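Local coordinates for protein transferrin (Manduca sexta, PDB 6WB6) that binds a single ferric ion per molecule together with a carbonate anion and transports iron as a secreted insect transferrin, at residues 109-114 with 216-221; 392-397 with 419-424; 440-445 with 558-563. One frame throughout, in Å; residues are numbered along the deposited sequence.

Contact 1. Residues 109-114 with 216-221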
loop_
_atom_site.group_PDB
_atom_site.type_symbol
_atom_site.label_atom_id
_atom_site.label_comp_id
_atom_site.label_asym_id
_atom_site.label_seq_id
_atom_site.Cartn_x
_atom_site.Cartn_y
_atom_site.Cartn_z
ATOM N N LYS A 109 -6.624 18.448 -26.779
ATOM C CA LYS A 109 -6.128 17.269 -27.476
ATOM C C LYS A 109 -4.925 17.642 -28.320
ATOM O O LYS A 109 -4.911 18.681 -28.975
ATOM C CB LYS A 109 -7.208 16.669 -28.386
ATOM C CG LYS A 109 -6.723 15.441 -29.211
ATOM C CD LYS A 109 -7.815 14.948 -30.171
ATOM C CE LYS A 109 -7.959 13.397 -30.216
ATOM N NZ LYS A 109 -6.713 12.669 -30.624
ATOM N N GLY A 110 -3.927 16.773 -28.317
ATOM C CA GLY A 110 -2.750 16.993 -29.098
ATOM C C GLY A 110 -1.762 17.962 -28.496
ATOM O O GLY A 110 -0.698 18.180 -29.089
ATOM N N LEU A 111 -2.057 18.533 -27.336
ATOM C CA LEU A 111 -1.140 19.483 -26.730
ATOM C C LEU A 111 -0.037 18.760 -25.967
ATOM O O LEU A 111 -0.182 17.602 -25.565
ATOM C CB LEU A 111 -1.875 20.423 -25.787
ATOM C CG LEU A 111 -2.904 21.375 -26.378
ATOM C CD1 LEU A 111 -3.425 22.236 -25.242
ATOM C CD2 LEU A 111 -2.345 22.231 -27.449
ATOM N N ARG A 112 1.084 19.455 -25.786
ATOM C CA ARG A 112 2.109 19.027 -24.851
ATOM C C ARG A 112 1.737 19.506 -23.449
ATOM O O ARG A 112 1.691 20.716 -23.194
ATOM C CB ARG A 112 3.467 19.572 -25.273
ATOM C CG ARG A 112 3.873 19.254 -26.711
ATOM C CD ARG A 112 5.285 19.766 -26.948
ATOM N NE ARG A 112 5.291 21.224 -26.988
ATOM C CZ ARG A 112 4.918 21.931 -28.045
ATOM N NH1 ARG A 112 4.542 21.299 -29.149
ATOM N NH2 ARG A 112 4.931 23.256 -28.002
ATOM N N SER A 113 1.504 18.552 -22.538
ATOM C CA SER A 113 0.859 18.786 -21.249
ATOM C C SER A 113 1.841 18.646 -20.097
ATOM O O SER A 113 2.693 17.760 -20.103
ATOM C CB SER A 113 -0.293 17.799 -21.031
ATOM O OG SER A 113 0.169 16.463 -20.948
ATOM N N CYS A 114 1.699 19.525 -19.102
ATOM C CA CYS A 114 2.597 19.589 -17.959
ATOM C C CYS A 114 1.814 19.294 -16.693
ATOM O O CYS A 114 0.931 20.067 -16.302
ATOM C CB CYS A 114 3.265 20.961 -17.855
ATOM S SG CYS A 114 4.145 21.498 -19.315
ATOM N N GLY A 216 6.036 23.464 -23.050
ATOM C CA GLY A 216 4.741 22.855 -22.832
ATOM C C GLY A 216 3.631 23.782 -23.257
ATOM O O GLY A 216 3.811 24.985 -23.356
ATOM N N GLU A 217 2.453 23.211 -23.510
ATOM C CA GLU A 217 1.350 24.013 -24.013
ATOM C C GLU A 217 0.167 24.096 -23.070
ATOM O O GLU A 217 -0.712 24.940 -23.283
ATOM C CB GLU A 217 0.878 23.472 -25.367
ATOM C CG GLU A 217 1.773 23.866 -26.533
ATOM C CD GLU A 217 1.635 22.898 -27.691
ATOM O OE1 GLU A 217 1.555 21.680 -27.398
ATOM O OE2 GLU A 217 1.593 23.347 -28.869
ATOM N N VAL A 218 0.115 23.251 -22.047
ATOM C CA VAL A 218 -0.888 23.345 -21.001
ATOM C C VAL A 218 -0.265 22.805 -19.727
ATOM O O VAL A 218 0.518 21.861 -19.769
ATOM C CB VAL A 218 -2.172 22.575 -21.395
ATOM C CG1 VAL A 218 -1.860 21.108 -21.626
ATOM C CG2 VAL A 218 -3.226 22.730 -20.332
ATOM N N ALA A 219 -0.593 23.424 -18.597
ATOM C CA ALA A 219 -0.092 23.010 -17.291
ATOM C C ALA A 219 -1.302 22.802 -16.405
ATOM O O ALA A 219 -2.223 23.620 -16.421
ATOM C CB ALA A 219 0.842 24.054 -16.667
ATOM N N PHE A 220 -1.341 21.676 -15.713
ATOM C CA PHE A 220 -2.358 21.408 -14.709
ATOM C C PHE A 220 -1.726 21.592 -13.329
ATOM O O PHE A 220 -0.842 20.826 -12.938
ATOM C CB PHE A 220 -2.925 19.999 -14.891
ATOM C CG PHE A 220 -3.536 19.773 -16.258
ATOM C CD1 PHE A 220 -4.785 20.272 -16.558
ATOM C CD2 PHE A 220 -2.853 19.087 -17.239
ATOM C CE1 PHE A 220 -5.350 20.066 -17.807
ATOM C CE2 PHE A 220 -3.420 18.884 -18.502
ATOM C CZ PHE A 220 -4.665 19.383 -18.778
ATOM N N THR A 221 -2.171 22.604 -12.597
ATOM C CA THR A 221 -1.578 22.869 -11.309
ATOM C C THR A 221 -2.633 23.542 -10.424
ATOM O O THR A 221 -3.843 23.380 -10.636
ATOM C CB THR A 221 -0.286 23.665 -11.537
ATOM O OG1 THR A 221 0.352 23.905 -10.299
ATOM C CG2 THR A 221 -0.577 24.996 -12.280
HETATM O O HOH W 1 1.406 19.935 -29.401
#

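Contact 2. Residues 392-397 with 419-424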
loop_
_atom_site.group_PDB
_atom_site.type_symbol
_atom_site.label_atom_id
_atom_site.label_comp_id
_atom_site.label_asym_id
_atom_site.label_seq_id
_atom_site.Cartn_x
_atom_site.Cartn_y
_atom_site.Cartn_z
ATOM N N ALA A 392 -12.175 -24.142 -0.894
ATOM C CA ALA A 392 -13.331 -23.622 -1.618
ATOM C C ALA A 392 -13.049 -22.259 -2.230
ATOM O O ALA A 392 -13.647 -21.911 -3.252
ATOM C CB ALA A 392 -14.553 -23.525 -0.712
ATOM N N CYS A 393 -12.174 -21.457 -1.609
ATOM C CA CYS A 393 -11.766 -20.213 -2.253
ATOM C C CYS A 393 -10.940 -20.506 -3.495
ATOM O O CYS A 393 -11.072 -19.817 -4.513
ATOM C CB CYS A 393 -10.965 -19.332 -1.282
ATOM S SG CYS A 393 -11.960 -18.168 -0.375
ATOM N N LEU A 394 -10.053 -21.499 -3.410
ATOM C CA LEU A 394 -9.239 -21.854 -4.562
ATOM C C LEU A 394 -10.104 -22.370 -5.697
ATOM O O LEU A 394 -9.938 -21.966 -6.848
ATOM C CB LEU A 394 -8.196 -22.894 -4.169
ATOM C CG LEU A 394 -7.177 -22.389 -3.162
ATOM C CD1 LEU A 394 -6.380 -23.575 -2.688
ATOM C CD2 LEU A 394 -6.280 -21.297 -3.782
ATOM N N LYS A 395 -11.008 -23.301 -5.408
ATOM C CA LYS A 395 -11.949 -23.720 -6.437
ATOM C C LYS A 395 -12.660 -22.521 -7.027
ATOM O O LYS A 395 -12.919 -22.473 -8.233
ATOM C CB LYS A 395 -12.972 -24.696 -5.862
ATOM C CG LYS A 395 -14.098 -25.082 -6.815
ATOM C CD LYS A 395 -13.583 -25.732 -8.125
ATOM C CE LYS A 395 -14.688 -26.578 -8.801
ATOM N NZ LYS A 395 -14.409 -26.913 -10.255
ATOM N N SER A 396 -13.034 -21.563 -6.184
ATOM C CA SER A 396 -13.812 -20.447 -6.692
ATOM C C SER A 396 -12.984 -19.605 -7.645
ATOM O O SER A 396 -13.503 -19.121 -8.659
ATOM C CB SER A 396 -14.340 -19.596 -5.537
ATOM O OG SER A 396 -14.972 -18.410 -5.995
ATOM N N VAL A 397 -11.698 -19.403 -7.344
ATOM C CA VAL A 397 -10.847 -18.685 -8.294
ATOM C C VAL A 397 -10.813 -19.441 -9.627
ATOM O O VAL A 397 -10.988 -18.860 -10.701
ATOM C CB VAL A 397 -9.441 -18.466 -7.708
ATOM C CG1 VAL A 397 -8.516 -17.700 -8.699
ATOM C CG2 VAL A 397 -9.523 -17.647 -6.394
ATOM N N TYR A 419 -5.851 -26.683 -9.138
ATOM C CA TYR A 419 -6.808 -25.696 -9.674
ATOM C C TYR A 419 -6.252 -24.865 -10.803
ATOM O O TYR A 419 -6.903 -23.950 -11.156
ATOM C CB TYR A 419 -7.190 -24.731 -8.577
ATOM C CG TYR A 419 -7.978 -25.411 -7.520
ATOM C CD1 TYR A 419 -9.194 -25.966 -7.845
ATOM C CD2 TYR A 419 -7.463 -25.569 -6.257
ATOM C CE1 TYR A 419 -9.936 -26.614 -6.905
ATOM C CE2 TYR A 419 -8.226 -26.151 -5.275
ATOM C CZ TYR A 419 -9.403 -26.750 -5.650
ATOM O OH TYR A 419 -10.128 -27.404 -4.769
ATOM N N ASN A 420 -5.097 -25.230 -11.320
ATOM C CA ASN A 420 -4.442 -24.478 -12.387
ATOM C C ASN A 420 -4.418 -22.980 -12.082
ATOM O O ASN A 420 -4.671 -22.135 -12.950
ATOM C CB ASN A 420 -5.112 -24.747 -13.728
ATOM C CG ASN A 420 -4.232 -24.392 -14.878
ATOM O OD1 ASN A 420 -3.009 -24.259 -14.721
ATOM N ND2 ASN A 420 -4.837 -24.231 -16.060
ATOM N N LEU A 421 -4.111 -22.651 -10.834
ATOM C CA LEU A 421 -3.893 -21.278 -10.416
ATOM C C LEU A 421 -2.403 -21.000 -10.356
ATOM O O LEU A 421 -1.576 -21.909 -10.407
ATOM C CB LEU A 421 -4.540 -21.025 -9.053
ATOM C CG LEU A 421 -6.014 -21.419 -8.983
ATOM C CD1 LEU A 421 -6.496 -21.348 -7.535
ATOM C CD2 LEU A 421 -6.805 -20.497 -9.873
ATOM N N HIS A 422 -2.062 -19.721 -10.195
ATOM C CA HIS A 422 -0.671 -19.318 -10.149
ATOM C C HIS A 422 -0.518 -18.116 -9.223
ATOM O O HIS A 422 -1.433 -17.289 -9.117
ATOM C CB HIS A 422 -0.167 -18.975 -11.559
ATOM C CG HIS A 422 -0.706 -17.682 -12.091
ATOM N ND1 HIS A 422 -1.922 -17.590 -12.742
ATOM C CD2 HIS A 422 -0.189 -16.430 -12.083
ATOM C CE1 HIS A 422 -2.126 -16.340 -13.116
ATOM N NE2 HIS A 422 -1.089 -15.614 -12.727
ATOM N N PRO A 423 0.624 -17.977 -8.565
ATOM C CA PRO A 423 0.777 -16.883 -7.593
ATOM C C PRO A 423 0.906 -15.548 -8.287
ATOM O O PRO A 423 1.531 -15.445 -9.340
ATOM C CB PRO A 423 2.054 -17.244 -6.836
ATOM C CG PRO A 423 2.802 -18.152 -7.717
ATOM C CD PRO A 423 1.813 -18.836 -8.640
ATOM N N VAL A 424 0.302 -14.521 -7.691
ATOM C CA VAL A 424 0.352 -13.162 -8.220
ATOM C C VAL A 424 1.195 -12.256 -7.342
ATOM O O VAL A 424 1.995 -11.460 -7.845
ATOM C CB VAL A 424 -1.071 -12.585 -8.395
ATOM C CG1 VAL A 424 -1.018 -11.079 -8.787
ATOM C CG2 VAL A 424 -1.841 -13.370 -9.424
#

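Contact 3. Residues 440-445 with 558-563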
loop_
_atom_site.group_PDB
_atom_site.type_symbol
_atom_site.label_atom_id
_atom_site.label_comp_id
_atom_site.label_asym_id
_atom_site.label_seq_id
_atom_site.Cartn_x
_atom_site.Cartn_y
_atom_site.Cartn_z
ATOM N N ALA A 440 20.336 -22.679 6.842
ATOM C CA ALA A 440 21.144 -23.723 7.461
ATOM C C ALA A 440 22.082 -23.040 8.440
ATOM O O ALA A 440 23.026 -22.359 8.019
ATOM C CB ALA A 440 21.936 -24.505 6.423
ATOM N N VAL A 441 21.823 -23.229 9.734
ATOM C CA VAL A 441 22.569 -22.561 10.793
ATOM C C VAL A 441 23.675 -23.498 11.259
ATOM O O VAL A 441 23.421 -24.687 11.520
ATOM C CB VAL A 441 21.637 -22.179 11.957
ATOM C CG1 VAL A 441 22.381 -21.410 13.023
ATOM C CG2 VAL A 441 20.436 -21.382 11.445
ATOM N N VAL A 442 24.903 -22.972 11.331
ATOM C CA VAL A 442 26.075 -23.699 11.811
ATOM C C VAL A 442 26.764 -22.862 12.888
ATOM O O VAL A 442 26.599 -21.648 12.953
ATOM C CB VAL A 442 27.071 -24.033 10.679
ATOM C CG1 VAL A 442 26.522 -25.170 9.810
ATOM C CG2 VAL A 442 27.396 -22.787 9.805
ATOM N N LYS A 443 27.518 -23.534 13.760
ATOM C CA LYS A 443 28.381 -22.820 14.691
ATOM C C LYS A 443 29.542 -22.186 13.940
ATOM O O LYS A 443 30.016 -22.710 12.931
ATOM C CB LYS A 443 28.923 -23.755 15.765
ATOM C CG LYS A 443 27.870 -24.252 16.734
ATOM C CD LYS A 443 28.472 -24.721 18.039
ATOM C CE LYS A 443 27.363 -25.176 18.977
ATOM N NZ LYS A 443 27.826 -25.777 20.252
ATOM N N LYS A 444 30.004 -21.043 14.430
ATOM C CA LYS A 444 31.142 -20.421 13.784
ATOM C C LYS A 444 32.338 -21.352 13.863
ATOM O O LYS A 444 32.568 -22.006 14.880
ATOM C CB LYS A 444 31.470 -19.075 14.425
ATOM C CG LYS A 444 30.524 -17.970 13.998
ATOM C CD LYS A 444 31.128 -16.600 14.169
ATOM C CE LYS A 444 30.042 -15.530 14.109
ATOM N NZ LYS A 444 30.600 -14.154 14.105
ATOM N N GLY A 445 33.088 -21.435 12.767
ATOM C CA GLY A 445 34.333 -22.168 12.769
ATOM C C GLY A 445 34.225 -23.663 12.581
ATOM O O GLY A 445 35.267 -24.329 12.519
ATOM N N GLU A 558 26.455 -18.929 12.450
ATOM C CA GLU A 558 26.553 -18.418 11.095
ATOM C C GLU A 558 25.546 -19.155 10.236
ATOM O O GLU A 558 25.005 -20.193 10.628
ATOM C CB GLU A 558 27.953 -18.633 10.516
ATOM C CG GLU A 558 28.888 -17.476 10.590
ATOM C CD GLU A 558 30.296 -17.936 10.284
ATOM O OE1 GLU A 558 30.482 -19.171 10.161
ATOM O OE2 GLU A 558 31.203 -17.088 10.179
ATOM N N LEU A 559 25.342 -18.646 9.029
ATOM C CA LEU A 559 24.556 -19.344 8.022
ATOM C C LEU A 559 25.487 -20.032 7.043
ATOM O O LEU A 559 26.516 -19.475 6.660
ATOM C CB LEU A 559 23.636 -18.377 7.290
ATOM C CG LEU A 559 22.728 -17.633 8.269
ATOM C CD1 LEU A 559 21.827 -16.636 7.535
ATOM C CD2 LEU A 559 21.904 -18.647 9.101
ATOM N N LEU A 560 25.142 -21.263 6.694
ATOM C CA LEU A 560 25.820 -22.027 5.652
ATOM C C LEU A 560 25.101 -21.754 4.342
ATOM O O LEU A 560 23.940 -22.145 4.183
ATOM C CB LEU A 560 25.788 -23.517 5.991
ATOM C CG LEU A 560 26.361 -24.501 4.981
ATOM C CD1 LEU A 560 27.836 -24.216 4.826
ATOM C CD2 LEU A 560 26.111 -25.935 5.420
ATOM N N CYS A 561 25.801 -21.106 3.399
ATOM C CA CYS A 561 25.212 -20.623 2.146
ATOM C C CYS A 561 25.088 -21.742 1.111
ATOM O O CYS A 561 25.682 -21.717 0.035
ATOM C CB CYS A 561 26.049 -19.475 1.598
ATOM S SG CYS A 561 26.507 -18.284 2.826
ATOM N N LEU A 562 24.286 -22.742 1.446
ATOM C CA LEU A 562 24.093 -23.835 0.508
ATOM C C LEU A 562 23.562 -23.357 -0.843
ATOM O O LEU A 562 23.701 -24.076 -1.844
ATOM C CB LEU A 562 23.147 -24.886 1.122
ATOM C CG LEU A 562 23.721 -25.642 2.333
ATOM C CD1 LEU A 562 22.673 -26.440 3.112
ATOM C CD2 LEU A 562 24.829 -26.561 1.849
ATOM N N ASN A 563 22.983 -22.157 -0.910
ATOM C CA ASN A 563 22.514 -21.643 -2.196
ATOM C C ASN A 563 23.647 -21.168 -3.092
ATOM O O ASN A 563 23.484 -21.140 -4.311
ATOM C CB ASN A 563 21.564 -20.475 -2.005
ATOM C CG ASN A 563 22.219 -19.327 -1.285
ATOM O OD1 ASN A 563 22.840 -19.524 -0.245
ATOM N ND2 ASN A 563 22.112 -18.124 -1.842
HETATM O O HOH W 2 21.812 -20.809 5.245
#

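Contact 1. Residues 109-114 with 216-221
The guanidinium of R112 lies over the carboxylate of E217, their planes only 16° apart, with OE1 poised above the centre of the guanidinium. This is a stack of charged groups: R112 NH2 and E217 OE2 are 3.4 Å apart, a salt bridge by charge alone, because the oxygen sits well out of the guanidinium plane and no N-H points at it. The bend in the arginine chain at chi3 (-71°) folds the guanidinium back over the glutamate, while NE is hydrogen-bonded to the carbonyl of N215. E217 OE1 also accepts a hydrogen bond from the backbone N of R112 at 2.8 Å, nearly straight and nearly along the C-O axis of the carboxylate, and a water that donates to OE1 also donates to G110 O, bridging the two segments.

Strands 112-114 and 218-222 are parallel neighbours in the mixed sheet of the N-terminal transferrin half, bridged at S113 with V218 and C114 with A219, and 161-163 pairs with the other flank of 112-114. R112 O takes two donors, E217 N at 2.6 Å in the carbonyl plane and V218 N at 3.2 Å, the latter tilted out of that plane. Further along, C114 N donates to V218 O at 2.7 Å, and C114 O receives F220 N at 2.8 Å. On the face carrying S113 and V218, S113 CB packs against V218 CG1 at 3.7 Å, and F220 turns its ring edge toward the same CB. L111 CD1 adds an apolar contact on V218. C114 is tied to C210 by a disulfide, linking this strand to helix 203-213.

One carboxylate gathers a main-chain N-H, a water and a cation beside the start of the strand pair, so its negative charge is likely to be well compensated there.

Contact 2. Residues 392-397 with 419-424
Y419 lays one face of its ring on the backbone of helix 390-399, over the peptide joining L394 to K395. The evidence is the position of K395 N, 3.7 Å above the ring plane and over its centre, with the carbonyl carbon of L394 likewise above the ring. The side chains on this turn of helix meet the ring at neighbouring points: L394 CB comes within 3.4 Å of Y419 CE2, and K395 CB stands 3.7 Å from Y419 CE1. L421 continues the contact with its two methyls divided between two partners. Its CD1 meets L394 CD2 at 3.8 Å and also approaches the carbonyl oxygen of L394, whereas L421 CD2 presses on V397 CG1 at 3.5 Å, closer than usual van der Waals contact. L394 and V397 are three residues apart on the helix, and both project toward the loop that carries L421.

No hydrogen bond joins the two segments, and the groups are positioned from outside them. The hydroxyl of Y419 is hydrogen-bonded to D391 near the start of the same helix, which fixes the far end of the ring. K395 sends its amine to a salt bridge with D399, one turn on; with CG anti to the backbone N (chi1 174°) and a bend at chi2, its CB and CD pass close to Y419 CE1 before the chain leads away.

Y419 closes helix 411-419, and N420, with positive phi, turns the chain toward strand 422-428. The contact therefore seats helix 390-399 against this helix-to-strand turn, while V589 of strand 587-590 touches both L394 and L421, and the C393-C356 disulfide ties the helix to strand 352-357.

Contact 3. Residues 440-445 with 558-563
E558 extends its side chain across the methylenes of K444 and can be followed atom by atom. Its CB lies 4.1 Å from V442 O, CG is 3.8 Å from K444 CG, and CD is 3.7 Å from that same methylene, the two chains crossing at about a right angle. At the tip, OE1 makes a salt bridge with R569 of the adjoining strand, whereas OE2 stays 4.9 Å from K444 NZ, so the lysine contributes its aliphatic part. An alanine at this position is likely to leave R569 without its carboxylate partner and uncover the methylenes of K444.

The bridges are antiparallel, although the short strand axes lie at 126° to each other. V442 and E558 form a hydrogen-bonded pair, V442 N to E558 O at 2.9 Å and E558 N to V442 O at 2.8 Å; V441 and L559 form the non-hydrogen-bonded pair beside it. L560 N then donates to A440 O at 2.7 Å. A water lies between A440 N, whose bond it accepts, and L560 O. Apolar contacts flank these bonds: V441 CG2 meets L559 CD2, and A440 CB touches both L560 CB and L562 CD1.

In the mixed sheet, strand 437-443 pairs antiparallel with 557-560 and also with 542-545 and 581-582; strand 569-570 pairs with 557-560, and the C561-C578 disulfide anchors the turn that follows.

In the fold
Contact 1 belongs to the N-terminal transferrin half and contacts 2 and 3 to the C-terminal half. Contacts 1 and 3 both join strands of seven-stranded mixed sheets with matching pairings, but different strand pairs: parallel in contact 1, antiparallel in contact 3. Their centres lie 58 Å apart, on opposite sides of the chain's centre. Contact 2 packs a helix beside the four-stranded sheet of the C-terminal half, 37 Å between centres from contact 3, and strands 422-428 and 437-443 follow each other in the chain. Contact 1 alone approaches the iron site: the F220 side chain is about 10 Å from the bound ferric ion and about 4 Å, nearest atoms, from G123 of the carbonate pocket.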